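Local atomic coordinates of 5'-methylthioadenosine nucleosidase / s-adenosylhomocysteine nucleosidase (Brucella melitensis bv. 1, PDB entry 4PR3), a protein that is a nucleosidase of the phosphorylase superfamily, is assembled here from two chains and binds adenine in a pocket. Residues Val61-Asn66 / Asp167-Ala172. Numbering follows the deposited sequence.
Sequences VEAAVN and DMETYA. With ADE (adenine), chain C.
Ala-63 and Ala-64, in the first turn of helix 60-76, receive the methyl of Ala-172 from the start of helix 170-180. CB of Ala-172 meets CB of Ala-63 at 3.9 Å and CB of Ala-64 at 4.1 Å, so one small methyl rests against two neighbouring residues of the opposing helix. With no branch to keep the backbones apart, the CA atoms of Ala-64 and Ala-172 come within 4.9 Å.

Glu-169, the N-cap residue of helix 170-180, widens this apolar patch with its aliphatic part: CG lies 4.0 Å from CB of Ala-63. Its CG stands beside the backbone N (chi1 -77°), and a bend at chi2 (84°) turns the carboxylate off the methyl, leaving OE2 to accept the backbone N-H of Gly-59, just ahead of helix 60-76.

Behind this surface, Asp-167 shapes the turn into the helix. Its OD2 takes a nearly straight bond from Thr-170 N (2.8 Å) through the syn lone pair, while Glu-169 N, completing an Asx turn, and Thr-170 OG1 both approach from out of the carboxylate plane. OD1 is hydrogen-bonded to OG1 of Thr-148. Asp-167 and Met-168 line the adenine pocket, where CG of Met-168, a selenomethionine, lies 3.5 Å from N3 of the base.

The carboxylate of Glu-62 leads away from this contact, and its OE2 forms a salt bridge with NE of Arg-175 of the second subunit. The contact thus joins two helices by buried apolar packing, while three donors on one Asp-167 oxygen should hold the turn that leads from the adenine-lining residues into the packed helix.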
ATOM      1  N   VAL A  61       1.066  -2.254   2.074  1.00  8.93           N
ATOM      2  CA  VAL A  61      -0.388  -2.086   2.070  1.00  8.92           C
ATOM      3  C   VAL A  61      -0.926  -1.692   3.447  1.00  8.89           C
ATOM      4  O   VAL A  61      -1.743  -0.775   3.558  1.00  9.16           O
ATOM      5  CB  VAL A  61      -1.116  -3.343   1.540  1.00  7.59           C
ATOM      6  CG1 VAL A  61      -2.611  -3.272   1.838  1.00  6.43           C
ATOM      7  CG2 VAL A  61      -0.876  -3.496   0.050  1.00  5.92           C
ATOM      8  N   GLU A  62      -0.459  -2.374   4.490  1.00  7.79           N
ATOM      9  CA  GLU A  62      -0.866  -2.046   5.855  1.00  8.32           C
ATOM     10  C   GLU A  62      -0.430  -0.638   6.225  1.00  9.05           C
ATOM     11  O   GLU A  62      -1.188   0.116   6.832  1.00  9.13           O
ATOM     12  CB  GLU A  62      -0.297  -3.049   6.862  1.00  9.32           C
ATOM     13  CG  GLU A  62      -0.858  -4.454   6.724  1.00 11.59           C
ATOM     14  CD  GLU A  62      -2.370  -4.465   6.626  1.00 14.43           C
ATOM     15  OE1 GLU A  62      -3.028  -3.891   7.522  1.00 16.12           O
ATOM     16  OE2 GLU A  62      -2.900  -5.039   5.646  1.00 10.81           O
ATOM     17  N   ALA A  63       0.796  -0.290   5.849  1.00 11.24           N
ATOM     18  CA  ALA A  63       1.354   1.025   6.139  1.00  9.08           C
ATOM     19  C   ALA A  63       0.588   2.133   5.427  1.00  9.77           C
ATOM     20  O   ALA A  63       0.282   3.169   6.020  1.00 10.02           O
ATOM     21  CB  ALA A  63       2.820   1.072   5.756  1.00  7.78           C
ATOM     22  N   ALA A  64       0.286   1.909   4.152  1.00  6.98           N
ATOM     23  CA  ALA A  64      -0.439   2.890   3.355  1.00  7.25           C
ATOM     24  C   ALA A  64      -1.860   3.098   3.869  1.00  9.30           C
ATOM     25  O   ALA A  64      -2.311   4.229   4.014  1.00  8.56           O
ATOM     26  CB  ALA A  64      -0.465   2.472   1.898  1.00  7.26           C
ATOM     27  N   VAL A  65      -2.560   2.002   4.145  1.00  8.65           N
ATOM     28  CA  VAL A  65      -3.941   2.086   4.596  1.00  9.00           C
ATOM     29  C   VAL A  65      -4.047   2.760   5.964  1.00  9.84           C
ATOM     30  O   VAL A  65      -4.846   3.678   6.150  1.00 12.40           O
ATOM     31  CB  VAL A  65      -4.619   0.695   4.632  1.00  9.28           C
ATOM     32  CG1 VAL A  65      -5.969   0.773   5.335  1.00  7.99           C
ATOM     33  CG2 VAL A  65      -4.786   0.143   3.224  1.00  5.48           C
ATOM     34  N   ASN A  66      -3.228   2.316   6.911  1.00  8.32           N
ATOM     35  CA  ASN A  66      -3.269   2.856   8.266  1.00  9.06           C
ATOM     36  C   ASN A  66      -2.843   4.320   8.380  1.00  9.89           C
ATOM     37  O   ASN A  66      -3.459   5.090   9.113  1.00 11.48           O
ATOM     38  CB  ASN A  66      -2.443   1.992   9.222  1.00  9.05           C
ATOM     39  CG  ASN A  66      -3.117   0.674   9.547  1.00 11.35           C
ATOM     40  OD1 ASN A  66      -4.347   0.579   9.565  1.00  9.45           O
ATOM     41  ND2 ASN A  66      -2.314  -0.353   9.805  1.00 10.00           N
ATOM     42  N   ASP A 167      13.526  -1.972   3.595  1.00  7.64           N
ATOM     43  CA  ASP A 167      12.479  -2.033   4.610  1.00  8.14           C
ATOM     44  C   ASP A 167      11.134  -2.389   3.983  1.00 10.81           C
ATOM     45  O   ASP A 167      11.027  -2.566   2.770  1.00 11.30           O
ATOM     46  CB  ASP A 167      12.372  -0.713   5.378  1.00  8.09           C
ATOM     47  CG  ASP A 167      11.468   0.296   4.689  1.00  9.96           C
ATOM     48  OD1 ASP A 167      11.556   0.428   3.446  1.00  7.61           O
ATOM     49  OD2 ASP A 167      10.667   0.952   5.395  1.00  8.17           O
HETATM   50  N   MSE A 168      10.120  -2.553   4.823  1.00 10.47           N
HETATM   51  CA  MSE A 168       8.777  -2.876   4.347  1.00 10.74           C
HETATM   52  C   MSE A 168       7.720  -1.767   4.346  1.00 11.20           C
HETATM   53  O   MSE A 168       6.571  -2.014   3.987  1.00 12.55           O
HETATM   54  CB  MSE A 168       8.284  -4.127   5.055  1.00 11.30           C
HETATM   55  CG  MSE A 168       9.261  -5.264   4.869  1.00 10.66           C
HETATM   56 SE   MSE A 168       8.875  -6.768   5.995  1.00 29.40          SE
HETATM   57  CE  MSE A 168       7.066  -7.131   5.354  1.00  9.92           C
ATOM     58  N   GLU A 169       8.100  -0.561   4.753  1.00 11.23           N
ATOM     59  CA  GLU A 169       7.125   0.480   5.096  1.00 10.62           C
ATOM     60  C   GLU A 169       7.299   1.823   4.387  1.00 10.28           C
ATOM     61  O   GLU A 169       6.366   2.331   3.772  1.00 12.36           O
ATOM     62  CB  GLU A 169       7.038   0.692   6.611  1.00 13.58           C
ATOM     63  CG  GLU A 169       6.238  -0.377   7.339  1.00 12.88           C
ATOM     64  CD  GLU A 169       7.065  -1.607   7.660  1.00 15.61           C
ATOM     65  OE1 GLU A 169       8.240  -1.445   8.065  1.00 15.26           O
ATOM     66  OE2 GLU A 169       6.540  -2.731   7.505  1.00 14.42           O
ATOM     67  N   THR A 170       8.482   2.408   4.539  1.00 12.24           N
ATOM     68  CA  THR A 170       8.732   3.825   4.272  1.00 10.04           C
ATOM     69  C   THR A 170       8.134   4.412   2.991  1.00  8.73           C
ATOM     70  O   THR A 170       7.520   5.475   3.043  1.00 10.03           O
ATOM     71  CB  THR A 170      10.244   4.109   4.294  1.00  8.18           C
ATOM     72  OG1 THR A 170      10.786   3.672   5.545  1.00  8.54           O
ATOM     73  CG2 THR A 170      10.525   5.593   4.113  1.00  9.82           C
ATOM     74  N   TYR A 171       8.291   3.739   1.854  1.00  8.47           N
ATOM     75  CA  TYR A 171       7.735   4.269   0.606  1.00  7.67           C
ATOM     76  C   TYR A 171       6.216   4.432   0.687  1.00  8.69           C
ATOM     77  O   TYR A 171       5.650   5.361   0.116  1.00  8.44           O
ATOM     78  CB  TYR A 171       8.107   3.399  -0.599  1.00  6.67           C
ATOM     79  CG  TYR A 171       7.487   3.877  -1.893  1.00  8.15           C
ATOM     80  CD1 TYR A 171       8.141   4.803  -2.700  1.00  7.11           C
ATOM     81  CD2 TYR A 171       6.244   3.409  -2.305  1.00  6.47           C
ATOM     82  CE1 TYR A 171       7.570   5.248  -3.877  1.00  7.03           C
ATOM     83  CE2 TYR A 171       5.669   3.849  -3.475  1.00  6.57           C
ATOM     84  CZ  TYR A 171       6.334   4.767  -4.258  1.00  6.54           C
ATOM     85  OH  TYR A 171       5.754   5.201  -5.426  1.00  7.38           O
ATOM     86  N   ALA A 172       5.560   3.518   1.390  1.00  8.02           N
ATOM     87  CA  ALA A 172       4.121   3.610   1.580  1.00  9.26           C
ATOM     88  C   ALA A 172       3.772   4.812   2.457  1.00 11.09           C
ATOM     89  O   ALA A 172       2.742   5.458   2.259  1.00  9.29           O
ATOM     90  CB  ALA A 172       3.585   2.329   2.186  1.00  8.27           C
TER
HETATM   91  N9  ADE C 501      13.443  -4.835   8.100  1.00  8.73           N
HETATM   92  C8  ADE C 501      14.494  -5.321   8.826  1.00  9.47           C
HETATM   93  N7  ADE C 501      15.208  -6.215   8.186  1.00 10.13           N
HETATM   94  C5  ADE C 501      14.582  -6.324   6.955  1.00  8.71           C
HETATM   95  C6  ADE C 501      14.853  -7.110   5.818  1.00  9.33           C
HETATM   96  N6  ADE C 501      15.871  -7.972   5.742  1.00 11.19           N
HETATM   97  N1  ADE C 501      14.031  -6.978   4.757  1.00  8.96           N
HETATM   98  C2  ADE C 501      13.010  -6.117   4.832  1.00  8.49           C
HETATM   99  N3  ADE C 501      12.655  -5.328   5.845  1.00  8.22           N
HETATM  100  C4  ADE C 501      13.490  -5.482   6.886  1.00  8.75           C